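Local coordinates for protein prolyl oligopeptidase (Novosphingobium capsulatum, PDB 1YR2) that probably hydrolyses oligopeptides on the carboxyl side of proline, and more weakly alanine, as a serine endopeptidase of the S9A family, at residues F261-P264 with K268-H271; N294-A299 with L330-G335. All blocks are in the same frame, centred on the assembly; numbering follows the deposited sequence.

Interaction 1 of 2, residues F261-P264 with K268-H271; sequences FATP and KRGH
The step from one blade of a beta-propeller to the next is made here, where the chain leaves the outer strand 258-261 of one four-stranded sheet and runs through a short loop into strand 270-275, the first of the next, and H271 is the residue on which F261 and T263 converge. The two aromatic rings form a T-shaped (edge-to-face) pair: their centroids are 5.1 Å apart and their planes stand at 83°. F261 presents an edge to one face of the imidazole, its CE2 lying 3.7 Å from H271 CE1. With its CG anti to the backbone N (chi1 -165°), F261 carries its ring across to that face. The backbone carbonyl carbon of R269 lies over the other face of the imidazole, toward the rim. At the edge of the same ring, close to its plane, T263 OG1 is hydrogen-bonded to H271 NE2 at 2.9 Å, while T263 CG2 rests 3.5 Å from H271 CE1. The hydroxyl also bonds to L266 O within the loop, and R269 CB lies 3.6 Å from T263 OG1. The guanidinium group of R269 leads away to a salt bridge with E288, and H271 ND1 is hydrogen-bonded to S286 on the neighbouring strand. With an alanine at H271 the hydroxyls of T263 and S286 both lose their imidazole partner, and the edge of F261 would probably be left facing a gap. With both ring nitrogens bonded and something lying over each face, the imidazole is fixed in rotation, and it ties the loop between two blades to the strand that begins the second.

Interaction 2 of 2, residues N294-A299 with L330-G335; sequences NTVHVA and LWFVSG
V296 and F332 meet head-on, and the valine methyl CG1 does most of the touching. It lies 3.8 Å from F332 CE2 and equally near CZ, so it is seated against the far end of the ring, while V296 CG2 adds a looser approach to CE2. The valine puts CG1 anti to the backbone N (chi1 -179°), which sends that methyl toward the phenyl group. Alongside, V298 and L330 lie side by side, each pointing the other way, V298 CG1 coming 4.0 Å from L330 CD1. The backbones behind these groups are well separated, with V296 CA and F332 CA 10.2 Å apart, so the contact joins the faces of two sheets: strand 295-302 belongs to one propeller blade and strand 329-334 to the next. Around this first shell, W320 packs on both V296 and F332, V283 lies against V296, W281 against V298 and V346 against F332. Further out, N294 ND2 donates to T295 O over 3.0 Å in a nearly straight bond (163°), reaching it from above the carbonyl plane, and it also bonds to W320 O, which links the start of one strand to the neighbouring blade. The four touching side chains are buried and wholly apolar, so their meeting depends on shape and on exclusion of water, while the bond of N294 to W320 O adds a polar tie nearby.

How the interactions relate
The two contacts illustrate how a beta-propeller is assembled, since both join neighbouring blades of the same domain and share the sheet made by strands 270-275, 281-287, 295-302 and 305-311. Interaction 1 comes first along the chain and links this sheet to the preceding blade through the loop into its first strand; interaction 2 follows and packs its third strand against the succeeding blade. Their centres lie about 16 Å apart, yet they touch: F261 CZ comes 3.6 Å from H297 CD2, and R269 NH1 lies 3.8 Å from T295 CG2. One blade is thus held to both of its neighbours, in interaction 1 through a hydrogen bond and an aromatic pair, in interaction 2 through apolar packing.

Interaction 1 of 2, residues F261-P264 with K268-H271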
ATOM      1  N   PHE A 261      -4.182  24.715 -24.435  1.00 11.77           N
ATOM      2  CA  PHE A 261      -5.452  23.987 -24.404  1.00 12.19           C
ATOM      3  C   PHE A 261      -6.357  24.419 -23.263  1.00 11.75           C
ATOM      4  O   PHE A 261      -5.901  24.593 -22.127  1.00 11.10           O
ATOM      5  CB  PHE A 261      -5.220  22.483 -24.264  1.00 12.25           C
ATOM      6  CG  PHE A 261      -6.435  21.649 -24.574  1.00 12.13           C
ATOM      7  CD1 PHE A 261      -6.989  21.651 -25.849  1.00 14.77           C
ATOM      8  CD2 PHE A 261      -7.057  20.888 -23.579  1.00 13.76           C
ATOM      9  CE1 PHE A 261      -8.092  20.942 -26.122  1.00 14.39           C
ATOM     10  CE2 PHE A 261      -8.172  20.136 -23.883  1.00 13.27           C
ATOM     11  CZ  PHE A 261      -8.685  20.162 -25.124  1.00 13.80           C
ATOM     12  N   ALA A 262      -7.632  24.554 -23.604  1.00 12.03           N
ATOM     13  CA  ALA A 262      -8.701  24.813 -22.662  1.00 12.31           C
ATOM     14  C   ALA A 262     -10.001  24.201 -23.172  1.00 12.40           C
ATOM     15  O   ALA A 262     -10.134  23.972 -24.379  1.00 12.10           O
ATOM     16  CB  ALA A 262      -8.879  26.303 -22.464  1.00 13.82           C
ATOM     17  N   THR A 263     -10.957  23.975 -22.261  1.00 11.79           N
ATOM     18  CA  THR A 263     -12.330  23.584 -22.628  1.00 12.70           C
ATOM     19  C   THR A 263     -13.325  24.585 -22.058  1.00 13.19           C
ATOM     20  O   THR A 263     -13.873  24.370 -20.988  1.00 10.66           O
ATOM     21  CB  THR A 263     -12.707  22.170 -22.130  1.00 13.08           C
ATOM     22  OG1 THR A 263     -12.367  22.002 -20.742  1.00 12.99           O
ATOM     23  CG2 THR A 263     -11.928  21.121 -22.890  1.00 14.06           C
ATOM     24  N   PRO A 264     -13.581  25.655 -22.795  1.00 14.00           N
ATOM     25  CA  PRO A 264     -14.402  26.763 -22.276  1.00 14.50           C
ATOM     26  C   PRO A 264     -15.929  26.490 -22.112  1.00 14.45           C
ATOM     27  O   PRO A 264     -16.639  27.364 -21.596  1.00 16.61           O
ATOM     28  CB  PRO A 264     -14.137  27.884 -23.288  1.00 15.73           C
ATOM     29  CG  PRO A 264     -13.780  27.212 -24.562  1.00 17.01           C
ATOM     30  CD  PRO A 264     -13.087  25.908 -24.176  1.00 15.14           C
ATOM     31  N   LYS A 268     -15.505  22.324 -15.248  1.00 11.84           N
ATOM     32  CA  LYS A 268     -15.023  21.402 -14.217  1.00 12.45           C
ATOM     33  C   LYS A 268     -13.976  20.408 -14.733  1.00 13.31           C
ATOM     34  O   LYS A 268     -13.375  19.658 -13.972  1.00 12.45           O
ATOM     35  CB  LYS A 268     -16.185  20.641 -13.605  1.00 13.08           C
ATOM     36  CG  LYS A 268     -17.262  21.514 -13.059  1.00 15.61           C
ATOM     37  CD  LYS A 268     -18.301  20.750 -12.269  1.00 20.27           C
ATOM     38  CE  LYS A 268     -19.270  21.711 -11.632  1.00 24.37           C
ATOM     39  NZ  LYS A 268     -19.491  21.394 -10.179  1.00 30.82           N
ATOM     40  N   ARG A 269     -13.733  20.428 -16.039  1.00 12.26           N
ATOM     41  CA  ARG A 269     -12.736  19.538 -16.654  1.00 13.55           C
ATOM     42  C   ARG A 269     -11.314  19.998 -16.310  1.00 13.21           C
ATOM     43  O   ARG A 269     -10.988  21.180 -16.454  1.00 13.35           O
ATOM     44  CB  ARG A 269     -12.942  19.594 -18.169  1.00 12.46           C
ATOM     45  CG  ARG A 269     -12.450  18.473 -18.968  1.00 16.56           C
ATOM     46  CD  ARG A 269     -13.065  17.111 -18.624  1.00 16.60           C
ATOM     47  NE  ARG A 269     -14.494  17.050 -18.779  1.00 14.15           N
ATOM     48  CZ  ARG A 269     -15.126  16.625 -19.854  1.00 14.99           C
ATOM     49  NH1 ARG A 269     -14.468  16.247 -20.932  1.00 16.54           N
ATOM     50  NH2 ARG A 269     -16.436  16.554 -19.851  1.00 16.86           N
ATOM     51  N   GLY A 270     -10.502  19.069 -15.806  1.00 13.04           N
ATOM     52  CA  GLY A 270      -9.091  19.256 -15.551  1.00 12.27           C
ATOM     53  C   GLY A 270      -8.245  18.723 -16.706  1.00 12.72           C
ATOM     54  O   GLY A 270      -8.676  17.813 -17.423  1.00 13.87           O
ATOM     55  N   HIS A 271      -7.041  19.252 -16.894  1.00 12.11           N
ATOM     56  CA  HIS A 271      -6.237  18.921 -18.071  1.00 12.93           C
ATOM     57  C   HIS A 271      -4.792  18.868 -17.632  1.00 12.59           C
ATOM     58  O   HIS A 271      -4.284  19.813 -16.960  1.00 11.32           O
ATOM     59  CB  HIS A 271      -6.325  20.006 -19.126  1.00 12.86           C
ATOM     60  CG  HIS A 271      -7.720  20.309 -19.578  1.00 13.31           C
ATOM     61  ND1 HIS A 271      -8.465  19.414 -20.301  1.00 15.78           N
ATOM     62  CD2 HIS A 271      -8.502  21.398 -19.404  1.00 15.62           C
ATOM     63  CE1 HIS A 271      -9.648  19.931 -20.548  1.00 16.71           C
ATOM     64  NE2 HIS A 271      -9.686  21.145 -20.039  1.00 15.61           N
TER

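Interaction 2 of 2, residues N294-A299 with L330-G335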
ATOM      1  N   ASN A 294     -11.214   9.230 -18.743  1.00 15.06           N
ATOM      2  CA  ASN A 294     -10.596  10.433 -19.280  1.00 14.68           C
ATOM      3  C   ASN A 294     -10.675  10.549 -20.775  1.00 14.53           C
ATOM      4  O   ASN A 294     -10.816   9.547 -21.475  1.00 15.17           O
ATOM      5  CB  ASN A 294      -9.140  10.601 -18.791  1.00 16.08           C
ATOM      6  CG  ASN A 294      -8.210   9.552 -19.357  1.00 15.92           C
ATOM      7  OD1 ASN A 294      -8.131   8.436 -18.816  1.00 17.12           O
ATOM      8  ND2 ASN A 294      -7.508   9.882 -20.482  1.00 15.08           N
ATOM      9  N   THR A 295     -10.577  11.790 -21.256  1.00 14.15           N
ATOM     10  CA  THR A 295     -10.433  12.084 -22.648  1.00 12.13           C
ATOM     11  C   THR A 295      -8.972  12.235 -22.973  1.00 11.72           C
ATOM     12  O   THR A 295      -8.134  12.317 -22.082  1.00 10.68           O
ATOM     13  CB  THR A 295     -11.163  13.388 -23.051  1.00 13.52           C
ATOM     14  OG1 THR A 295     -10.547  14.516 -22.414  1.00 11.42           O
ATOM     15  CG2 THR A 295     -12.664  13.377 -22.644  1.00 15.93           C
ATOM     16  N   VAL A 296      -8.683  12.260 -24.275  1.00  9.70           N
ATOM     17  CA  VAL A 296      -7.318  12.409 -24.757  1.00 10.92           C
ATOM     18  C   VAL A 296      -7.341  13.319 -25.948  1.00 11.05           C
ATOM     19  O   VAL A 296      -8.129  13.061 -26.904  1.00 12.13           O
ATOM     20  CB  VAL A 296      -6.674  11.015 -25.153  1.00 11.93           C
ATOM     21  CG1 VAL A 296      -5.207  11.223 -25.637  1.00 14.08           C
ATOM     22  CG2 VAL A 296      -6.691  10.045 -23.983  1.00 12.44           C
ATOM     23  N   HIS A 297      -6.539  14.391 -25.897  1.00 10.73           N
ATOM     24  CA  HIS A 297      -6.255  15.229 -27.038  1.00 11.30           C
ATOM     25  C   HIS A 297      -4.757  15.168 -27.379  1.00 11.86           C
ATOM     26  O   HIS A 297      -3.923  14.945 -26.480  1.00 10.56           O
ATOM     27  CB  HIS A 297      -6.642  16.680 -26.778  1.00 10.51           C
ATOM     28  CG  HIS A 297      -8.114  16.907 -26.672  1.00 11.55           C
ATOM     29  ND1 HIS A 297      -8.860  16.481 -25.600  1.00 14.56           N
ATOM     30  CD2 HIS A 297      -8.989  17.488 -27.536  1.00 15.98           C
ATOM     31  CE1 HIS A 297     -10.130  16.813 -25.797  1.00 14.02           C
ATOM     32  NE2 HIS A 297     -10.238  17.415 -26.969  1.00 12.86           N
ATOM     33  N   VAL A 298      -4.417  15.310 -28.662  1.00 11.46           N
ATOM     34  CA  VAL A 298      -3.011  15.234 -29.086  1.00 12.47           C
ATOM     35  C   VAL A 298      -2.659  16.409 -29.995  1.00 13.56           C
ATOM     36  O   VAL A 298      -3.528  16.989 -30.624  1.00 14.09           O
ATOM     37  CB  VAL A 298      -2.664  13.906 -29.798  1.00 13.01           C
ATOM     38  CG1 VAL A 298      -2.896  12.752 -28.843  1.00 13.96           C
ATOM     39  CG2 VAL A 298      -3.438  13.736 -31.090  1.00 15.46           C
ATOM     40  N   ALA A 299      -1.383  16.764 -30.028  1.00 12.14           N
ATOM     41  CA  ALA A 299      -0.903  17.786 -30.927  1.00 12.08           C
ATOM     42  C   ALA A 299       0.455  17.400 -31.383  1.00 11.61           C
ATOM     43  O   ALA A 299       1.335  17.093 -30.593  1.00  9.48           O
ATOM     44  CB  ALA A 299      -0.850  19.126 -30.266  1.00 12.45           C
ATOM     45  N   LEU A 330       1.757   6.105 -30.426  1.00 11.45           N
ATOM     46  CA  LEU A 330       1.573   6.315 -29.008  1.00 11.50           C
ATOM     47  C   LEU A 330       0.994   5.046 -28.366  1.00 12.32           C
ATOM     48  O   LEU A 330       0.168   4.373 -28.949  1.00 12.63           O
ATOM     49  CB  LEU A 330       0.564   7.443 -28.815  1.00 11.63           C
ATOM     50  CG  LEU A 330       0.834   8.807 -29.449  1.00 11.77           C
ATOM     51  CD1 LEU A 330      -0.267   9.769 -29.013  1.00 15.34           C
ATOM     52  CD2 LEU A 330       2.187   9.362 -29.091  1.00 15.93           C
ATOM     53  N   TRP A 331       1.356   4.756 -27.125  1.00 11.61           N
ATOM     54  CA  TRP A 331       0.787   3.613 -26.423  1.00 11.28           C
ATOM     55  C   TRP A 331       0.039   4.112 -25.192  1.00 11.89           C
ATOM     56  O   TRP A 331       0.505   5.001 -24.522  1.00 11.68           O
ATOM     57  CB  TRP A 331       1.904   2.684 -25.942  1.00 11.30           C
ATOM     58  CG  TRP A 331       2.436   1.866 -27.080  1.00 11.43           C
ATOM     59  CD1 TRP A 331       2.090   0.594 -27.395  1.00 13.24           C
ATOM     60  CD2 TRP A 331       3.377   2.275 -28.069  1.00 12.40           C
ATOM     61  NE1 TRP A 331       2.781   0.165 -28.499  1.00 14.60           N
ATOM     62  CE2 TRP A 331       3.593   1.167 -28.931  1.00 13.45           C
ATOM     63  CE3 TRP A 331       4.131   3.426 -28.273  1.00 17.01           C
ATOM     64  CZ2 TRP A 331       4.459   1.207 -30.030  1.00 14.93           C
ATOM     65  CZ3 TRP A 331       5.017   3.459 -29.375  1.00 15.47           C
ATOM     66  CH2 TRP A 331       5.156   2.355 -30.233  1.00 15.50           C
ATOM     67  N   PHE A 332      -1.090   3.480 -24.898  1.00 12.16           N
ATOM     68  CA  PHE A 332      -1.941   3.792 -23.775  1.00 12.13           C
ATOM     69  C   PHE A 332      -2.346   2.510 -23.038  1.00 12.03           C
ATOM     70  O   PHE A 332      -2.480   1.436 -23.626  1.00 13.64           O
ATOM     71  CB  PHE A 332      -3.277   4.473 -24.256  1.00 12.96           C
ATOM     72  CG  PHE A 332      -3.084   5.826 -24.863  1.00 10.67           C
ATOM     73  CD1 PHE A 332      -2.762   5.925 -26.204  1.00 11.31           C
ATOM     74  CD2 PHE A 332      -3.248   7.000 -24.119  1.00 12.18           C
ATOM     75  CE1 PHE A 332      -2.588   7.138 -26.806  1.00 10.89           C
ATOM     76  CE2 PHE A 332      -3.075   8.249 -24.735  1.00 11.36           C
ATOM     77  CZ  PHE A 332      -2.731   8.317 -26.068  1.00 14.31           C
ATOM     78  N   VAL A 333      -2.573   2.618 -21.744  1.00 12.75           N
ATOM     79  CA  VAL A 333      -3.258   1.558 -20.994  1.00 12.64           C
ATOM     80  C   VAL A 333      -4.730   1.948 -21.056  1.00 13.59           C
ATOM     81  O   VAL A 333      -5.104   2.991 -20.534  1.00 14.95           O
ATOM     82  CB  VAL A 333      -2.824   1.506 -19.520  1.00 13.34           C
ATOM     83  CG1 VAL A 333      -3.590   0.439 -18.753  1.00 14.27           C
ATOM     84  CG2 VAL A 333      -1.296   1.267 -19.440  1.00 13.19           C
ATOM     85  N   SER A 334      -5.549   1.083 -21.651  1.00 12.92           N
ATOM     86  CA  SER A 334      -6.947   1.362 -21.866  1.00 12.56           C
ATOM     87  C   SER A 334      -7.857   0.441 -21.074  1.00 12.49           C
ATOM     88  O   SER A 334      -7.649  -0.767 -21.024  1.00  9.76           O
ATOM     89  CB  SER A 334      -7.286   1.301 -23.352  1.00 14.16           C
ATOM     90  OG  SER A 334      -8.653   1.582 -23.565  1.00 15.35           O
ATOM     91  N   GLY A 335      -8.921   1.044 -20.530  1.00 12.62           N
ATOM     92  CA  GLY A 335     -10.020   0.356 -19.867  1.00 13.13           C
ATOM     93  C   GLY A 335     -11.251   0.156 -20.758  1.00 15.06           C
ATOM     94  O   GLY A 335     -12.288  -0.378 -20.310  1.00 14.24           O
TER